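Local coordinates for 5-Carboxyvanillate Decarboxylase (Novosphingobium aromaticivorans, PDB 4QRN), which probably catalyses the metal-dependent, non-oxidative decarboxylation of 5-carboxyvanillate, and here holds manganese and a nitro-substituted analogue of that compound, at residues G115-L119 / V153-D157; N305-S311 / R330-D336. All blocks are in the same frame, centred on the assembly; numbering follows the deposited sequence.

Contact 1: residues G115-L119 / V153-D157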
loop_
_atom_site.group_PDB
_atom_site.type_symbol
_atom_site.label_atom_id
_atom_site.label_comp_id
_atom_site.label_asym_id
_atom_site.label_seq_id
_atom_site.Cartn_x
_atom_site.Cartn_y
_atom_site.Cartn_z
ATOM N N GLY A 115 19.388 -9.806 5.092
ATOM C CA GLY A 115 20.764 -10.020 4.680
ATOM C C GLY A 115 21.736 -9.461 5.705
ATOM O O GLY A 115 21.500 -9.546 6.921
ATOM N N VAL A 116 22.834 -8.871 5.237
ATOM C CA VAL A 116 23.802 -8.264 6.156
ATOM C C VAL A 116 23.601 -6.765 6.304
ATOM O O VAL A 116 24.395 -6.085 6.956
ATOM C CB VAL A 116 25.262 -8.550 5.735
ATOM C CG1 VAL A 116 25.510 -10.050 5.661
ATOM C CG2 VAL A 116 25.627 -7.867 4.431
ATOM N N GLN A 117 22.534 -6.246 5.709
ATOM C CA GLN A 117 22.287 -4.815 5.715
ATOM C C GLN A 117 22.198 -4.173 7.108
ATOM O O GLN A 117 22.658 -3.052 7.283
ATOM C CB GLN A 117 21.057 -4.488 4.851
ATOM C CG GLN A 117 21.290 -4.978 3.419
ATOM C CD GLN A 117 20.139 -4.818 2.476
ATOM O OE1 GLN A 117 19.989 -5.658 1.584
ATOM N NE2 GLN A 117 19.334 -3.770 2.627
ATOM N N PRO A 118 21.648 -4.885 8.118
ATOM C CA PRO A 118 21.537 -4.228 9.433
ATOM C C PRO A 118 22.841 -4.186 10.239
ATOM O O PRO A 118 22.855 -3.565 11.308
ATOM C CB PRO A 118 20.522 -5.103 10.178
ATOM C CG PRO A 118 19.784 -5.834 9.118
ATOM C CD PRO A 118 20.799 -6.088 8.036
ATOM N N LEU A 119 23.877 -4.884 9.780
ATOM C CA LEU A 119 25.070 -5.088 10.608
ATOM C C LEU A 119 25.874 -3.808 10.737
ATOM O O LEU A 119 26.165 -3.114 9.745
ATOM C CB LEU A 119 25.926 -6.202 10.030
ATOM C CG LEU A 119 25.573 -7.620 10.491
ATOM C CD1 LEU A 119 24.121 -8.000 10.234
ATOM C CD2 LEU A 119 26.517 -8.606 9.831
ATOM N N VAL A 153 24.620 -7.950 -1.006
ATOM C CA VAL A 153 25.631 -6.917 -0.845
ATOM C C VAL A 153 25.471 -6.226 0.518
ATOM O O VAL A 153 24.655 -6.618 1.349
ATOM C CB VAL A 153 25.654 -5.911 -2.041
ATOM C CG1 VAL A 153 25.970 -6.641 -3.350
ATOM C CG2 VAL A 153 24.351 -5.111 -2.154
ATOM N N ALA A 154 26.307 -5.209 0.741
ATOM C CA ALA A 154 26.356 -4.490 2.006
ATOM C C ALA A 154 26.340 -3.008 1.680
ATOM O O ALA A 154 27.387 -2.384 1.593
ATOM C CB ALA A 154 27.617 -4.881 2.803
ATOM N N PRO A 155 25.150 -2.425 1.462
ATOM C CA PRO A 155 25.076 -1.040 0.977
ATOM C C PRO A 155 25.657 -0.043 1.950
ATOM O O PRO A 155 25.915 1.093 1.553
ATOM C CB PRO A 155 23.579 -0.825 0.748
ATOM C CG PRO A 155 23.048 -2.213 0.502
ATOM C CD PRO A 155 23.812 -3.052 1.486
ATOM N N GLN A 156 25.874 -0.445 3.198
ATOM C CA GLN A 156 26.668 0.368 4.113
ATOM C C GLN A 156 28.022 0.738 3.519
ATOM O O GLN A 156 28.620 1.752 3.899
ATOM C CB GLN A 156 27.051 -0.398 5.394
ATOM C CG GLN A 156 25.990 -1.073 6.209
ATOM C CD GLN A 156 25.790 -2.533 5.828
ATOM O OE1 GLN A 156 25.522 -2.849 4.671
ATOM N NE2 GLN A 156 25.889 -3.431 6.813
ATOM N N ASP A 157 28.526 -0.105 2.606
ATOM C CA ASP A 157 29.761 0.140 1.848
ATOM C C ASP A 157 29.438 0.035 0.346
ATOM O O ASP A 157 29.551 -1.037 -0.267
ATOM C CB ASP A 157 30.846 -0.868 2.241
ATOM C CG ASP A 157 32.196 -0.561 1.620
ATOM O OD1 ASP A 157 32.252 0.196 0.626
ATOM O OD2 ASP A 157 33.202 -1.104 2.130
HETATM O O HOH W 1 22.819 -8.366 2.455
HETATM O O HOH W 2 21.942 -7.088 -0.498
#

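Contact 2: residues N305-S311 / R330-D336. With MN (manganese (II) ion), chain E; 1DF (4-hydroxy-3-methoxy-5-nitrobenzoic acid), chain F.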
loop_
_atom_site.group_PDB
_atom_site.type_symbol
_atom_site.label_atom_id
_atom_site.label_comp_id
_atom_site.label_asym_id
_atom_site.label_seq_id
_atom_site.Cartn_x
_atom_site.Cartn_y
_atom_site.Cartn_z
ATOM N N ASN A 305 11.142 0.138 -17.214
ATOM C CA ASN A 305 12.231 -0.061 -16.250
ATOM C C ASN A 305 11.881 -0.879 -15.027
ATOM O O ASN A 305 12.791 -1.220 -14.281
ATOM C CB ASN A 305 12.788 1.282 -15.772
ATOM C CG ASN A 305 13.432 2.066 -16.880
ATOM O OD1 ASN A 305 12.792 2.905 -17.534
ATOM N ND2 ASN A 305 14.704 1.803 -17.114
ATOM N N VAL A 306 10.615 -1.207 -14.800
ATOM C CA VAL A 306 10.221 -1.990 -13.635
ATOM C C VAL A 306 9.666 -3.328 -14.086
ATOM O O VAL A 306 9.012 -3.430 -15.119
ATOM C CB VAL A 306 9.198 -1.217 -12.777
ATOM C CG1 VAL A 306 8.764 -2.035 -11.555
ATOM C CG2 VAL A 306 9.801 0.127 -12.347
ATOM N N LEU A 307 9.965 -4.365 -13.320
ATOM C CA LEU A 307 9.530 -5.729 -13.588
ATOM C C LEU A 307 8.908 -6.257 -12.296
ATOM O O LEU A 307 9.350 -5.888 -11.203
ATOM C CB LEU A 307 10.740 -6.583 -13.962
ATOM C CG LEU A 307 11.453 -6.148 -15.252
ATOM C CD1 LEU A 307 12.817 -6.805 -15.338
ATOM C CD2 LEU A 307 10.603 -6.461 -16.512
ATOM N N VAL A 308 7.886 -7.095 -12.424
ATOM C CA VAL A 308 7.139 -7.542 -11.258
ATOM C C VAL A 308 7.026 -9.044 -11.231
ATOM O O VAL A 308 6.886 -9.700 -12.276
ATOM C CB VAL A 308 5.723 -6.911 -11.283
ATOM C CG1 VAL A 308 4.740 -7.621 -10.362
ATOM C CG2 VAL A 308 5.820 -5.439 -10.968
ATOM N N THR A 309 7.079 -9.599 -10.029
ATOM C CA THR A 309 6.743 -11.004 -9.830
ATOM C C THR A 309 5.473 -11.100 -8.982
ATOM O O THR A 309 5.100 -10.164 -8.287
ATOM C CB THR A 309 7.870 -11.825 -9.179
ATOM O OG1 THR A 309 7.811 -11.668 -7.747
ATOM C CG2 THR A 309 9.245 -11.444 -9.721
ATOM N N ASN A 310 4.849 -12.280 -9.002
ATOM C CA ASN A 310 3.659 -12.523 -8.184
ATOM C C ASN A 310 3.957 -13.220 -6.864
ATOM O O ASN A 310 3.072 -13.888 -6.327
ATOM C CB ASN A 310 2.598 -13.333 -8.938
ATOM C CG ASN A 310 2.903 -14.803 -8.923
ATOM O OD1 ASN A 310 4.024 -15.199 -9.215
ATOM N ND2 ASN A 310 1.910 -15.626 -8.600
ATOM N N SER A 311 5.164 -13.077 -6.312
ATOM C CA SER A 311 5.437 -13.738 -5.044
ATOM C C SER A 311 4.351 -13.424 -4.021
ATOM O O SER A 311 3.960 -12.274 -3.858
ATOM C CB SER A 311 6.810 -13.347 -4.497
ATOM O OG SER A 311 6.930 -11.934 -4.499
ATOM N N ARG A 330 6.220 -8.374 -18.648
ATOM C CA ARG A 330 6.924 -7.750 -17.529
ATOM C C ARG A 330 6.472 -8.298 -16.181
ATOM O O ARG A 330 6.818 -7.728 -15.146
ATOM C CB ARG A 330 6.782 -6.228 -17.588
ATOM C CG ARG A 330 7.324 -5.653 -18.885
ATOM C CD ARG A 330 7.421 -4.130 -18.837
ATOM N NE ARG A 330 8.512 -3.652 -17.991
ATOM C CZ ARG A 330 9.785 -3.576 -18.364
ATOM N NH1 ARG A 330 10.150 -3.952 -19.585
ATOM N NH2 ARG A 330 10.694 -3.125 -17.526
ATOM N N VAL A 331 5.739 -9.416 -16.192
ATOM C CA VAL A 331 5.194 -10.039 -14.987
ATOM C C VAL A 331 5.617 -11.507 -14.981
ATOM O O VAL A 331 5.360 -12.236 -15.949
ATOM C CB VAL A 331 3.654 -9.909 -14.943
ATOM C CG1 VAL A 331 3.087 -10.578 -13.701
ATOM C CG2 VAL A 331 3.247 -8.445 -15.044
ATOM N N MET A 332 6.239 -11.938 -13.881
ATOM C CA MET A 332 6.851 -13.260 -13.753
ATOM C C MET A 332 6.305 -14.004 -12.550
ATOM O O MET A 332 5.980 -13.411 -11.517
ATOM C CB MET A 332 8.378 -13.080 -13.554
ATOM C CG MET A 332 9.070 -12.567 -14.799
ATOM S SD MET A 332 10.796 -12.124 -14.514
ATOM C CE MET A 332 10.604 -10.538 -13.688
ATOM N N TYR A 333 6.295 -15.321 -12.668
ATOM C CA TYR A 333 5.969 -16.198 -11.570
ATOM C C TYR A 333 7.080 -16.222 -10.517
ATOM O O TYR A 333 8.268 -16.270 -10.844
ATOM C CB TYR A 333 5.758 -17.621 -12.107
ATOM C CG TYR A 333 5.564 -18.644 -11.001
ATOM C CD1 TYR A 333 4.393 -18.663 -10.243
ATOM C CD2 TYR A 333 6.558 -19.552 -10.680
ATOM C CE1 TYR A 333 4.235 -19.561 -9.197
ATOM C CE2 TYR A 333 6.412 -20.441 -9.642
ATOM C CZ TYR A 333 5.256 -20.440 -8.886
ATOM O OH TYR A 333 5.160 -21.347 -7.852
ATOM N N ALA A 334 6.667 -16.242 -9.248
ATOM C CA ALA A 334 7.569 -16.509 -8.124
ATOM C C ALA A 334 6.767 -17.222 -7.058
ATOM O O ALA A 334 5.568 -16.967 -6.888
ATOM C CB ALA A 334 8.153 -15.224 -7.546
ATOM N N MET A 335 7.450 -18.098 -6.321
ATOM C CA MET A 335 6.818 -18.846 -5.244
ATOM C C MET A 335 6.994 -18.200 -3.846
ATOM O O MET A 335 6.099 -18.295 -3.016
ATOM C CB MET A 335 7.354 -20.280 -5.244
ATOM C CG MET A 335 6.841 -21.118 -4.101
ATOM S SD MET A 335 7.409 -22.819 -4.133
ATOM C CE MET A 335 6.192 -23.585 -5.196
ATOM N N ASP A 336 8.158 -17.595 -3.577
ATOM C CA ASP A 336 8.489 -17.122 -2.226
ATOM C C ASP A 336 8.731 -18.333 -1.310
ATOM O O ASP A 336 8.464 -18.277 -0.105
ATOM C CB ASP A 336 7.422 -16.137 -1.661
ATOM C CG ASP A 336 8.021 -14.812 -1.134
ATOM O OD1 ASP A 336 9.237 -14.775 -0.766
ATOM O OD2 ASP A 336 7.240 -13.824 -1.084
HETATM MN MN MN E . 10.468 -13.129 -0.314
HETATM C C1 1DF F . 8.271 -13.544 4.831
HETATM C CO1 1DF F . 7.792 -13.352 3.566
HETATM C CO2 1DF F . 9.646 -13.343 5.085
HETATM C CM1 1DF F . 8.767 -13.050 2.557
HETATM C CM2 1DF F . 10.555 -13.194 4.058
HETATM O OM 1DF F . 11.900 -13.046 4.246
HETATM C CZ 1DF F . 10.142 -13.168 2.734
HETATM C CC 1DF F . 7.378 -13.884 5.967
HETATM C CV 1DF F . 12.348 -12.793 5.578
HETATM O O1 1DF F . 6.296 -14.557 5.707
HETATM O O2 1DF F . 7.708 -13.536 7.106
HETATM O O3 1DF F . 10.980 -13.199 1.739
HETATM N N 1DF F . 8.203 -12.368 1.341
HETATM O O11 1DF F . 8.902 -11.934 0.468
HETATM O O22 1DF F . 6.966 -12.119 1.342
HETATM O O HOH W 3 12.056 -14.464 -1.017
#

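Contact 1: residues G115-L119 / V153-D157
Gln156 reaches the 115-119 loop with its side-chain amide and ties together both ends of the type I turn from Val116 to Leu119. In the conformer described, one of two modelled, NE2 donates to Val116 O and to Leu119 O, each at 3.0 Å. The bond to Leu119 O is the straighter (160° at the hydrogen). It lies on a carbonyl lone pair and in the amide plane. The bond to Val116 O is more bent (144°), and its acceptor is tilted out of the amide plane. Val116 O also accepts Leu119 N, from the opposite face of its carbonyl. A bend about the CB-CG bond of Gln156 (chi2 93°) brings the amide round to the turn.

The tight part lies beside this grip. Val116 CG2 meets Ala154 CB at 3.9 Å, and Gln117 CG sits 3.7 Å from Pro155 CD. Farther along, water takes over. One water accepts from Val116 N and donates to Val153 O, 2.8 Å from each. Another accepts from Val153 N at 2.9 Å, close to Gln117 OE1, which also receives Asn180 N.

Both loops follow parallel barrel strands, 106-111 and 147-149, and Asp157 N-caps helix 158-170. No backbone hydrogen bond runs directly between 115-119 and 153-157. The polar link between these segments is the Gln156 amide and bridging water, and the amide holds the turn by gripping two of its carbonyls.

Contact 2: residues N305-S311 / R330-D336
The side chain of Arg330 crosses that of Leu307 at about a right angle and ends on the backbone of Val306. Its CB lies 4.0 Å from Leu307 CD2, and CG touches the same methyl. CD passes near Val306 O. The chain then bends about CG-CD (chi3 73°), which swings the guanidinium onto that carbonyl. NE donates to Val306 O at 2.9 Å and NH2 donates to it at 3.0 Å, a side-on grip on a single atom. Both come from the same face of the carbonyl, NH2 well above its plane. CZ is covered by Leu307 CD2, 3.4 Å above the guanidinium plane. NH2 also bonds Gln258 OE1. A leucine here would probably leave Val306 O and Gln258 OE1 without these donors and Leu307 CD2 without its flat support.

The segments hold strands 306-309 and 331-332, parallel neighbours in a beta-alpha-beta unit of the amidohydrolase barrel, joined through helix 316-326. Arg330 O accepts Val308 N, Val308 O accepts Met332 N, and Met332 O accepts Asn310 N. Past the strands, Asn310 OD1 accepts Ala334 N at 2.8 Å. Ala334 CB packs 3.6 Å from Thr309 OG1, which bonds Tyr208 OH. Ser311 CB lies beside Asp336, whose carboxylate also has His263 as a partner. In the conformer described, Asp336 OD1 binds manganese at 2.1 Å. Glu41, His210, a water and inhibitor atoms O3 and O11 complete the metal's shell. Ser311 OG bonds Glu41 OE1.

Both contacts are buried, but every touching residue of contact 2 is buried, whereas Gln156 in contact 1 is partly exposed. The centre of contact 2 is about 9 Å from the chain centre, that of contact 1 about 15 Å. They share no strand or helix. Contact 1 joins loops that follow strands 106-111 and 147-149; contact 2 pairs strands 306-309 and 331-332 themselves. Their nearest atoms are about 13 Å apart. The loops of contact 1 rely on a side-chain amide and water, whereas contact 2 relies on direct backbone pairing and a charged side chain. Contact 2 also supplies a metal ligand, while the side chain of Gln117 is about 11 Å from the bound nitrobenzoate.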